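Local atomic coordinates of STM4351 (Salmonella enterica, PDB entry 2Y7I), a protein that binds arginine with high specificity in the periplasm, as a solute-binding protein of family 3 that probably serves arginine uptake. Residues A[10-13]-A[19-22]; A[41-46]-A[203-208]; A[58-61]-A[65-68]; A[73-78]-A[83-88]; A[179-182]-A[186-189]. All blocks are in the same frame, centred on the assembly; numbering follows the deposited sequence.

Contact 1: A[10-13]-A[19-22]; sequences FGTS and YEFV. With ARG (arginine), chain C.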
# COMPACT_ATOMS: atom_id res chain seq x y z
N PHE A 10 8.77 19.19 6.11
CA PHE A 10 7.85 18.45 6.98
C PHE A 10 8.12 18.80 8.43
O PHE A 10 9.27 18.93 8.84
CB PHE A 10 8.06 16.95 6.84
CG PHE A 10 7.41 16.35 5.63
CD1 PHE A 10 8.08 16.33 4.41
CD2 PHE A 10 6.14 15.76 5.72
CE1 PHE A 10 7.47 15.74 3.28
CE2 PHE A 10 5.53 15.18 4.59
CZ PHE A 10 6.20 15.17 3.38
N GLY A 11 7.05 18.93 9.20
CA GLY A 11 7.14 19.02 10.65
C GLY A 11 6.75 17.67 11.21
O GLY A 11 5.84 17.02 10.69
N THR A 12 7.44 17.25 12.27
CA THR A 12 7.14 16.01 12.98
C THR A 12 7.55 16.12 14.45
O THR A 12 8.19 17.10 14.87
CB THR A 12 7.83 14.77 12.32
OG1 THR A 12 7.19 13.58 12.79
CG2 THR A 12 9.31 14.72 12.65
N SER A 13 7.18 15.11 15.23
CA SER A 13 7.60 14.99 16.62
C SER A 13 8.25 13.64 16.80
O SER A 13 7.55 12.62 16.93
CB SER A 13 6.41 15.12 17.57
OG SER A 13 6.87 15.13 18.91
N TYR A 19 7.30 5.16 14.39
CA TYR A 19 6.80 6.14 13.42
C TYR A 19 7.89 7.18 13.09
O TYR A 19 8.23 7.37 11.94
CB TYR A 19 5.55 6.84 13.98
CG TYR A 19 4.39 5.90 14.29
CD1 TYR A 19 3.53 5.48 13.28
CD2 TYR A 19 4.18 5.40 15.58
CE1 TYR A 19 2.48 4.61 13.54
CE2 TYR A 19 3.13 4.54 15.86
CZ TYR A 19 2.29 4.15 14.84
OH TYR A 19 1.25 3.30 15.09
N GLU A 20 8.43 7.82 14.13
CA GLU A 20 9.53 8.77 13.99
C GLU A 20 10.25 8.89 15.31
O GLU A 20 9.61 8.99 16.37
CB GLU A 20 9.06 10.17 13.54
CG GLU A 20 7.87 10.71 14.33
CD GLU A 20 6.56 10.41 13.66
OE1 GLU A 20 6.57 10.36 12.41
OE2 GLU A 20 5.53 10.22 14.36
N PHE A 21 11.57 8.86 15.24
CA PHE A 21 12.43 8.92 16.41
C PHE A 21 13.85 9.30 15.98
O PHE A 21 14.13 9.45 14.79
CB PHE A 21 12.39 7.60 17.20
CG PHE A 21 12.95 6.41 16.46
CD1 PHE A 21 12.17 5.72 15.52
CD2 PHE A 21 14.23 5.94 16.75
CE1 PHE A 21 12.67 4.60 14.86
CE2 PHE A 21 14.75 4.83 16.09
CZ PHE A 21 13.96 4.16 15.14
N VAL A 22 14.72 9.47 16.96
CA VAL A 22 16.07 9.95 16.71
C VAL A 22 17.02 8.79 16.96
O VAL A 22 16.93 8.13 18.00
CB VAL A 22 16.42 11.18 17.59
CG1 VAL A 22 17.78 11.75 17.24
CG2 VAL A 22 15.36 12.27 17.41
N ARG C . -1.79 8.57 16.97
CA ARG C . -1.96 9.52 18.12
C ARG C . -2.69 10.77 17.64
O ARG C . -2.90 11.70 18.43
CB ARG C . -0.60 9.89 18.74
CG ARG C . 0.42 10.45 17.73
CD ARG C . 1.70 10.94 18.40
NE ARG C . 2.75 11.14 17.39
CZ ARG C . 3.97 11.60 17.64
NH1 ARG C . 4.35 11.92 18.88
NH2 ARG C . 4.83 11.73 16.64
OXT ARG C . -3.05 10.90 16.46

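Contact 2: A[41-46]-A[203-208]; sequences KEMQAE and LQEINA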
# COMPACT_ATOMS: atom_id res chain seq x y z
N LYS A 41 10.41 11.60 -3.27
CA LYS A 41 11.05 11.05 -4.47
C LYS A 41 10.08 11.04 -5.66
O LYS A 41 10.44 11.45 -6.76
CB LYS A 41 11.64 9.66 -4.21
CG LYS A 41 12.48 9.15 -5.39
CD LYS A 41 13.29 7.92 -5.01
CE LYS A 41 14.23 7.53 -6.15
NZ LYS A 41 15.05 6.33 -5.82
N GLU A 42 8.84 10.59 -5.43
CA GLU A 42 7.81 10.60 -6.48
C GLU A 42 7.47 12.01 -6.95
O GLU A 42 7.06 12.21 -8.10
CB GLU A 42 6.52 9.89 -6.03
CG GLU A 42 6.61 8.38 -5.92
CD GLU A 42 6.85 7.68 -7.26
OE1 GLU A 42 6.68 8.30 -8.33
OE2 GLU A 42 7.23 6.49 -7.23
N MET A 43 7.66 12.99 -6.07
CA MET A 43 7.38 14.39 -6.39
C MET A 43 8.61 15.11 -6.95
O MET A 43 8.55 16.31 -7.22
CB MET A 43 6.87 15.11 -5.15
CG MET A 43 5.47 14.65 -4.69
SD MET A 43 4.90 15.47 -3.20
CE MET A 43 4.98 17.19 -3.66
N GLN A 44 9.70 14.36 -7.13
CA GLN A 44 11.00 14.89 -7.56
C GLN A 44 11.45 16.06 -6.68
O GLN A 44 11.94 17.09 -7.17
CB GLN A 44 10.98 15.25 -9.05
CG GLN A 44 10.90 14.02 -9.94
CD GLN A 44 10.67 14.35 -11.40
OE1 GLN A 44 9.69 15.00 -11.77
NE2 GLN A 44 11.59 13.90 -12.25
N ALA A 45 11.26 15.87 -5.37
CA ALA A 45 11.58 16.86 -4.35
C ALA A 45 12.52 16.28 -3.32
O ALA A 45 12.57 15.07 -3.11
CB ALA A 45 10.30 17.33 -3.66
N GLU A 46 13.28 17.17 -2.68
CA GLU A 46 14.07 16.83 -1.51
C GLU A 46 13.17 16.98 -0.29
O GLU A 46 12.14 17.67 -0.34
CB GLU A 46 15.28 17.75 -1.40
CG GLU A 46 16.34 17.57 -2.49
CD GLU A 46 17.34 16.45 -2.18
OE1 GLU A 46 17.94 16.48 -1.08
OE2 GLU A 46 17.51 15.55 -3.02
N LEU A 203 -1.57 19.29 -1.90
CA LEU A 203 -2.26 18.10 -1.38
C LEU A 203 -2.46 17.05 -2.48
O LEU A 203 -2.22 15.86 -2.24
CB LEU A 203 -3.61 18.49 -0.77
CG LEU A 203 -4.48 17.36 -0.23
CD1 LEU A 203 -3.84 16.72 0.99
CD2 LEU A 203 -5.85 17.92 0.12
N GLN A 204 -2.90 17.48 -3.66
CA GLN A 204 -3.15 16.53 -4.76
C GLN A 204 -1.86 15.92 -5.33
O GLN A 204 -1.86 14.78 -5.80
CB GLN A 204 -4.03 17.14 -5.86
CG GLN A 204 -5.47 17.51 -5.42
CD GLN A 204 -6.05 16.63 -4.30
OE1 GLN A 204 -5.92 15.39 -4.31
NE2 GLN A 204 -6.72 17.26 -3.34
N GLU A 205 -0.76 16.67 -5.26
CA GLU A 205 0.54 16.13 -5.63
C GLU A 205 0.92 15.02 -4.67
O GLU A 205 1.41 13.97 -5.08
CB GLU A 205 1.61 17.21 -5.54
CG GLU A 205 1.77 18.05 -6.77
CD GLU A 205 3.07 18.83 -6.70
OE1 GLU A 205 3.11 19.87 -6.01
OE2 GLU A 205 4.06 18.36 -7.30
N ILE A 206 0.70 15.28 -3.38
CA ILE A 206 0.99 14.31 -2.31
C ILE A 206 0.12 13.06 -2.48
O ILE A 206 0.62 11.93 -2.35
CB ILE A 206 0.79 14.93 -0.91
CG1 ILE A 206 1.96 15.86 -0.57
CG2 ILE A 206 0.65 13.85 0.17
CD1 ILE A 206 1.70 16.73 0.64
N ASN A 207 -1.17 13.25 -2.74
CA ASN A 207 -2.06 12.12 -3.00
C ASN A 207 -1.66 11.28 -4.22
O ASN A 207 -1.68 10.06 -4.17
CB ASN A 207 -3.52 12.58 -3.13
CG ASN A 207 -4.20 12.69 -1.78
OD1 ASN A 207 -3.91 11.93 -0.86
ND2 ASN A 207 -5.11 13.65 -1.65
N ALA A 208 -1.29 11.96 -5.31
CA ALA A 208 -0.86 11.26 -6.51
C ALA A 208 0.41 10.44 -6.21
O ALA A 208 0.55 9.33 -6.70
CB ALA A 208 -0.62 12.23 -7.65

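Contact 3: A[58-61]-A[65-68]; sequences IPSL and KFDA. With ZN (zinc ion), chain E.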
# COMPACT_ATOMS: atom_id res chain seq x y z
N ILE A 58 0.18 21.17 14.30
CA ILE A 58 -0.92 21.79 13.56
C ILE A 58 -0.87 23.33 13.58
O ILE A 58 -0.98 23.94 12.52
CB ILE A 58 -2.29 21.19 13.96
CG1 ILE A 58 -2.44 19.82 13.29
CG2 ILE A 58 -3.46 22.12 13.53
CD1 ILE A 58 -3.55 18.96 13.87
N PRO A 59 -0.69 23.95 14.77
CA PRO A 59 -0.53 25.41 14.82
C PRO A 59 0.61 25.97 13.96
O PRO A 59 0.42 26.97 13.27
CB PRO A 59 -0.26 25.68 16.30
CG PRO A 59 -0.96 24.59 17.00
CD PRO A 59 -0.88 23.38 16.12
N SER A 60 1.77 25.31 13.98
CA SER A 60 2.90 25.74 13.16
C SER A 60 2.63 25.57 11.66
O SER A 60 3.03 26.40 10.86
CB SER A 60 4.17 24.98 13.55
OG SER A 60 4.60 25.34 14.85
N LEU A 61 1.95 24.47 11.30
CA LEU A 61 1.52 24.25 9.92
C LEU A 61 0.63 25.39 9.44
O LEU A 61 0.84 25.95 8.34
CB LEU A 61 0.77 22.91 9.81
CG LEU A 61 0.22 22.46 8.44
CD1 LEU A 61 1.32 22.42 7.35
CD2 LEU A 61 -0.47 21.12 8.56
N LYS A 65 4.99 27.51 8.95
CA LYS A 65 6.36 27.16 9.33
C LYS A 65 6.90 25.99 8.50
O LYS A 65 8.11 25.87 8.30
CB LYS A 65 6.43 26.85 10.83
CG LYS A 65 7.82 26.58 11.35
CD LYS A 65 7.81 26.15 12.80
CE LYS A 65 9.22 26.08 13.35
NZ LYS A 65 9.20 25.62 14.75
N PHE A 66 6.01 25.12 8.03
CA PHE A 66 6.37 24.07 7.09
C PHE A 66 5.22 23.77 6.13
O PHE A 66 4.12 24.28 6.28
CB PHE A 66 6.90 22.80 7.79
CG PHE A 66 6.46 22.63 9.23
CD1 PHE A 66 5.16 22.26 9.55
CD2 PHE A 66 7.38 22.80 10.26
CE1 PHE A 66 4.77 22.09 10.88
CE2 PHE A 66 7.00 22.63 11.60
CZ PHE A 66 5.70 22.27 11.90
N ASP A 67 5.50 22.94 5.12
CA ASP A 67 4.54 22.64 4.07
C ASP A 67 3.57 21.54 4.47
O ASP A 67 2.43 21.53 4.03
CB ASP A 67 5.28 22.22 2.81
CG ASP A 67 6.23 23.27 2.33
OD1 ASP A 67 5.78 24.40 2.07
OD2 ASP A 67 7.45 22.97 2.26
N ALA A 68 4.04 20.60 5.29
CA ALA A 68 3.28 19.41 5.60
C ALA A 68 3.68 18.85 6.96
O ALA A 68 4.75 19.17 7.48
CB ALA A 68 3.45 18.36 4.50
ZN ZN E . 8.66 24.63 2.30
O HOH W 1 8.16 25.71 4.10

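Contact 4: A[73-78]-A[83-88]; sequences MDMTPK and VSFSQP. With ARG (arginine), chain C; ACT (acetate ion), chain G.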
# COMPACT_ATOMS: atom_id res chain seq x y z
N MET A 73 -0.18 10.69 12.82
CA MET A 73 -1.31 11.55 13.18
C MET A 73 -2.64 11.05 12.61
O MET A 73 -2.84 11.08 11.39
CB MET A 73 -1.04 12.99 12.72
CG MET A 73 -2.19 13.99 13.01
SD MET A 73 -1.85 15.69 12.48
CE MET A 73 -0.68 16.19 13.77
N ASP A 74 -3.53 10.59 13.49
CA ASP A 74 -4.88 10.15 13.12
C ASP A 74 -5.64 11.32 12.52
O ASP A 74 -5.59 12.44 13.04
CB ASP A 74 -5.66 9.67 14.36
CG ASP A 74 -5.14 8.34 14.92
OD1 ASP A 74 -3.98 7.97 14.69
OD2 ASP A 74 -5.94 7.66 15.61
N MET A 75 -6.38 11.04 11.45
CA MET A 75 -7.20 12.06 10.77
C MET A 75 -8.53 12.24 11.49
O MET A 75 -9.57 11.81 11.00
CB MET A 75 -7.44 11.67 9.32
CG MET A 75 -6.15 11.46 8.52
SD MET A 75 -6.43 10.86 6.83
CE MET A 75 -7.23 9.30 7.11
N THR A 76 -8.49 12.89 12.65
CA THR A 76 -9.68 13.06 13.47
C THR A 76 -10.57 14.18 12.90
O THR A 76 -10.07 15.06 12.20
CB THR A 76 -9.31 13.40 14.92
OG1 THR A 76 -8.75 14.73 14.96
CG2 THR A 76 -8.30 12.38 15.50
N PRO A 77 -11.88 14.15 13.22
CA PRO A 77 -12.76 15.25 12.79
C PRO A 77 -12.30 16.61 13.31
O PRO A 77 -12.38 17.60 12.59
CB PRO A 77 -14.12 14.89 13.40
CG PRO A 77 -14.07 13.42 13.63
CD PRO A 77 -12.62 13.09 13.93
N LYS A 78 -11.81 16.66 14.55
CA LYS A 78 -11.29 17.91 15.10
C LYS A 78 -10.12 18.47 14.29
O LYS A 78 -10.03 19.66 14.05
CB LYS A 78 -10.87 17.75 16.57
CG LYS A 78 -11.91 18.26 17.57
CD LYS A 78 -11.49 17.90 19.01
CE LYS A 78 -12.02 18.94 20.00
NZ LYS A 78 -12.11 18.40 21.39
N VAL A 83 -6.96 21.48 9.42
CA VAL A 83 -6.01 21.19 8.33
C VAL A 83 -6.66 20.31 7.25
O VAL A 83 -7.73 19.75 7.47
CB VAL A 83 -4.74 20.43 8.84
CG1 VAL A 83 -3.99 21.24 9.89
CG2 VAL A 83 -5.10 19.05 9.38
N SER A 84 -5.98 20.18 6.12
CA SER A 84 -6.37 19.22 5.09
C SER A 84 -5.49 17.98 5.19
O SER A 84 -4.27 18.09 5.26
CB SER A 84 -6.22 19.85 3.70
OG SER A 84 -7.14 20.90 3.53
N PHE A 85 -6.11 16.80 5.20
CA PHE A 85 -5.35 15.55 5.17
C PHE A 85 -5.32 14.89 3.80
O PHE A 85 -6.26 15.01 3.01
CB PHE A 85 -5.91 14.54 6.16
CG PHE A 85 -5.59 14.83 7.61
CD1 PHE A 85 -4.33 14.54 8.13
CD2 PHE A 85 -6.56 15.37 8.45
CE1 PHE A 85 -4.04 14.79 9.48
CE2 PHE A 85 -6.28 15.62 9.79
CZ PHE A 85 -5.01 15.33 10.31
N SER A 86 -4.22 14.20 3.54
CA SER A 86 -4.12 13.24 2.45
C SER A 86 -5.05 12.06 2.72
O SER A 86 -5.65 11.94 3.79
CB SER A 86 -2.70 12.71 2.34
OG SER A 86 -2.35 11.96 3.50
N GLN A 87 -5.16 11.19 1.72
CA GLN A 87 -5.69 9.85 1.88
C GLN A 87 -4.95 9.19 3.05
O GLN A 87 -3.81 9.56 3.35
CB GLN A 87 -5.45 9.06 0.59
CG GLN A 87 -3.95 8.90 0.27
CD GLN A 87 -3.69 8.07 -0.96
OE1 GLN A 87 -3.64 6.84 -0.90
NE2 GLN A 87 -3.52 8.74 -2.09
N PRO A 88 -5.58 8.19 3.69
CA PRO A 88 -4.83 7.48 4.72
C PRO A 88 -3.60 6.82 4.12
O PRO A 88 -3.65 6.31 3.00
CB PRO A 88 -5.83 6.41 5.21
CG PRO A 88 -6.82 6.26 4.10
CD PRO A 88 -6.93 7.63 3.50
N ARG C . -1.79 8.57 16.97
CA ARG C . -1.96 9.52 18.12
C ARG C . -2.69 10.77 17.64
O ARG C . -2.90 11.70 18.43
CB ARG C . -0.60 9.89 18.74
CG ARG C . 0.42 10.45 17.73
CD ARG C . 1.70 10.94 18.40
NE ARG C . 2.75 11.14 17.39
CZ ARG C . 3.97 11.60 17.64
NH1 ARG C . 4.35 11.92 18.88
NH2 ARG C . 4.83 11.73 16.64
OXT ARG C . -3.05 10.90 16.46
C ACT G . -8.52 14.76 18.40
O ACT G . -8.36 15.51 17.42
OXT ACT G . -9.55 14.04 18.37
CH3 ACT G . -7.55 14.73 19.54

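Contact 5: A[179-182]-A[186-189]; sequences ERAS and YYGK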
# COMPACT_ATOMS: atom_id res chain seq x y z
N GLU A 179 -7.02 -4.53 28.97
CA GLU A 179 -8.09 -3.75 28.35
C GLU A 179 -7.49 -2.69 27.44
O GLU A 179 -6.70 -1.87 27.88
CB GLU A 179 -9.01 -3.10 29.39
CG GLU A 179 -10.20 -2.37 28.72
CD GLU A 179 -11.15 -1.69 29.69
OE1 GLU A 179 -10.92 -1.70 30.92
OE2 GLU A 179 -12.15 -1.12 29.20
N ARG A 180 -7.91 -2.72 26.17
CA ARG A 180 -7.50 -1.72 25.20
C ARG A 180 -8.63 -0.72 24.96
O ARG A 180 -9.77 -0.96 25.34
CB ARG A 180 -7.11 -2.41 23.89
CG ARG A 180 -6.02 -3.45 24.10
CD ARG A 180 -5.45 -3.96 22.81
NE ARG A 180 -4.36 -4.90 23.09
CZ ARG A 180 -3.41 -5.23 22.22
NH1 ARG A 180 -3.40 -4.70 21.00
NH2 ARG A 180 -2.48 -6.09 22.58
N ALA A 181 -8.29 0.39 24.31
CA ALA A 181 -9.27 1.42 23.97
C ALA A 181 -9.41 1.47 22.45
O ALA A 181 -8.41 1.62 21.74
CB ALA A 181 -8.84 2.78 24.50
N SER A 182 -10.64 1.35 21.98
CA SER A 182 -10.91 1.26 20.55
C SER A 182 -12.05 2.17 20.10
O SER A 182 -12.29 2.29 18.89
CB SER A 182 -11.21 -0.19 20.15
OG SER A 182 -10.01 -0.95 20.07
N TYR A 186 -13.13 8.00 18.78
CA TYR A 186 -11.78 8.46 19.09
C TYR A 186 -10.69 7.80 18.24
O TYR A 186 -9.70 8.43 17.90
CB TYR A 186 -11.48 8.23 20.59
CG TYR A 186 -12.41 9.04 21.47
CD1 TYR A 186 -13.66 8.55 21.84
CD2 TYR A 186 -12.05 10.32 21.91
CE1 TYR A 186 -14.54 9.30 22.62
CE2 TYR A 186 -12.92 11.07 22.70
CZ TYR A 186 -14.16 10.55 23.05
OH TYR A 186 -15.02 11.30 23.82
N TYR A 187 -10.91 6.54 17.88
CA TYR A 187 -9.86 5.71 17.27
C TYR A 187 -10.31 5.07 15.96
O TYR A 187 -11.49 4.94 15.71
CB TYR A 187 -9.44 4.61 18.26
CG TYR A 187 -8.73 5.17 19.49
CD1 TYR A 187 -7.48 5.77 19.37
CD2 TYR A 187 -9.31 5.10 20.75
CE1 TYR A 187 -6.82 6.30 20.47
CE2 TYR A 187 -8.67 5.63 21.87
CZ TYR A 187 -7.41 6.22 21.72
OH TYR A 187 -6.75 6.74 22.80
N GLY A 188 -9.35 4.67 15.13
CA GLY A 188 -9.67 3.99 13.88
C GLY A 188 -9.64 4.88 12.64
O GLY A 188 -9.82 4.38 11.53
N LYS A 189 -9.44 6.18 12.83
CA LYS A 189 -9.21 7.08 11.70
C LYS A 189 -7.78 6.83 11.23
O LYS A 189 -6.87 6.68 12.05
CB LYS A 189 -9.42 8.55 12.09
CG LYS A 189 -10.89 8.94 12.39
CD LYS A 189 -11.76 8.88 11.13
CE LYS A 189 -13.21 9.23 11.42
NZ LYS A 189 -13.98 9.37 10.15

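Contact 1: A[10-13]-A[19-22]
S13 and E20 meet at the guanidinium end of the arginine pocket, where the chain leaves strand 7-12 and returns to strand 21-22 through a short loop. The two residues grip one nitrogen of the ligand: arginine NH2 gives a hydrogen bond to the backbone S13 O at 2.9 Å and another to the carboxylate E20 OE2 at 2.8 Å. E20 reaches this spot through a folded side chain. Its CG lies between the backbone N and the carbonyl carbon (chi1 48°), and a second bend at chi2 (-94°) turns the carboxylate toward the ligand. The aliphatic part of E20 is then pressed against the opposing backbone, with E20 CG 3.2 Å from S13 O. T12 and E20 run past each other in opposite directions, T12 OG1 lying 3.3 Å from E20 OE1, but the hydroxyl is hydrogen-bonded to I70 O rather than to the carboxylate. D32 of helix 31-42 brings its OD2 close to E20 OE1, so two acids crowd this buried corner. The positive guanidinium would be expected to offset that repulsion. D160 and E118 are among the ligand's further partners. A neutral carbonyl and a carboxylate on one NH2 nitrogen use both of its N-H groups, consistent with recognition of the guanidinium.

Contact 2: A[41-46]-A[203-208]
The methyl end of M43 lies over one face of the E205 carboxylate, nearly above CD: M43 CE is 3.9 Å from E205 CD and about equally far from both oxygens. OE2 of the same carboxylate forms a salt bridge with R6, while the methyl covers the face. A second pair of flat groups lies within helix 200-214, where N207 ND2 donates to Q204 OE1 at 3.3 Å. That bond is straight at the hydrogen (173°) and keeps to the N207 amide plane, but its donor stands above the Q204 carbonyl plane.

M43 crosses E205 at about a right angle and meets the helix with two atoms. Its CE also touches the aliphatic E205 CB at 3.9 Å, and its sulfur SD packs on I206 CG1 at 4.0 Å. A bend at chi3 (57°) turns the methyl toward E205 and lets the sulfur keep to I206. M43 is placed here by the end of helix 31-42: the next residue, Q44, has positive phi, and the last turn closes in a Schellman motif with Q44 N bonded to K41 O at 3.0 Å. The end of helix 31-42 is thereby set against the side of helix 200-214, where L202 and A209 also touch M43, with L8 of strand 7-12 bordering the methionine and V195 of strand 194-195 touching I206.

Contact 3: A[58-61]-A[65-68]
The chain turns sharply after helix 57-62, and K65 N bonds back to S60 O at 3.0 Å (N-H...O 162°), bringing the loop alongside the helix end. S60 points into the turn. Its CB meets F66 CZ at 3.5 Å, while the extended K65 chain passes alongside it and carries NZ to Q52 OE1. The hydroxyl of S60 is held by Q52 and by S56 O, so Q52 serves both side chains. The F66 ring carries K65 CB over one face, offset toward the rim; F66 chi1, 23°, is far from staggered. L61 pushes CD1 against the loop backbone, 3.5 Å from F66 O and 3.6 Å from D67 O. The guanidinium of R196 bonds both L61 O and F66 O, tying helix end to loop. D67 turns away and binds a zinc ion through OD2 at 2.1 Å, together with H9 and a water. Beyond the turn the chain enters strand 68-69, which runs parallel to strand 7-12; D67 and A68 already bond to H9 and G11 there, and F66 packs on H9.

Contact 4: A[73-78]-A[83-88]
The F85 ring is the bump, filling a hollow lined by M73 and M75. M75 CG lies over one face at 3.8 Å from the ring centroid, a CH-pi contact, and V83 CG2 covers the opposite face from within the ring's own segment. At the edge, near the ring plane, M73 SD comes to 3.8 Å from F85 CE1, a Met-aromatic contact; the M73 side chain, its CG anti to the backbone N (chi1 178°), crosses that of F85 at about a right angle. M75 and F85 run past each other in opposite directions. The M75 sulfur passes S86 O at 3.3 Å, and its bent end lays CE on P88 CB at 3.7 Å, so the methionine spans the groove from ring to proline. Between them D74 faces away toward the bound arginine: D74 N donates to the ligand carboxylate OXT at 3.0 Å, and D74 OD1 accepts from the amino N of the ligand. T76 N-caps the weakly bonded helix 77-80 through R79 N and holds an acetate ion, probably from the crystallisation liquor. Strand 84-85 pairs antiparallel with strand 194-195, while S86 and Q87 lean on L210 of helix 200-214; P88 also touches D211 of the second subunit.

Contact 5: A[179-182]-A[186-189]
A181 and Y187 make the tight part of this contact, where the methyl and carbonyl of the alanine rest against one side of the phenol ring. A181 CB touches Y187 CE2 at 3.9 Å, and A181 O approaches Y187 CD2 at 3.7 Å from an oblique direction. The next peptide follows the ring closely, with S182 C at its edge, near the ring plane, and S182 O 3.7 Å from Y187 CB. With CG anti to its own carbonyl carbon (chi1 -67°), Y187 turns its ring inward from the loop, so that the hydroxyl reaches H123 ND1 in a hydrogen bond and the ring meets the imidazole with the planes about 30° apart. F158 of strand 156-160 touches both A181 and Y187, and Y126 of helix 122-130 closes over A181. Both segments belong to the long connection that leaves strand 174-176 in the five-stranded sheet and ends at strand 194-195, which pairs with strand 84-85. In this two-lobed periplasmic binding protein fold the connection carries the chain back from one lobe to the other. Y187 stands near the cleft, its side chain about 6 Å from the bound arginine. The outer side is looser. S182 is exposed and points its CB away from the opposing segment, meeting Y187 through backbone atoms alone, while its OG is hydrogen-bonded to S94 OG. Just past the tyrosine, the exposed G188 turns the chain with a positive phi of 100°.

Contacts 1 and 4 hold the bound arginine from its two ends, guanidinium at one, alpha-carboxylate and amino group at the other, with centres about 17 Å apart and no direct touch. Contact 3 touches both: G11 N lies 2.9 Å from A68 O, a probable hydrogen bond to contact 1, while I58 CD1 packs on M73 SD of contact 4 at 3.9 Å. Contact 2 encloses contacts 3, 4 and 5 along the chain, and meets contact 4 where N207 OD1 lies 3.0 Å from Q87 N, probably hydrogen-bonded. Contact 5 is remote from contact 2, with centres about 31 Å apart, yet it touches contact 4 through M75 O and K189 CB at 3.4 Å.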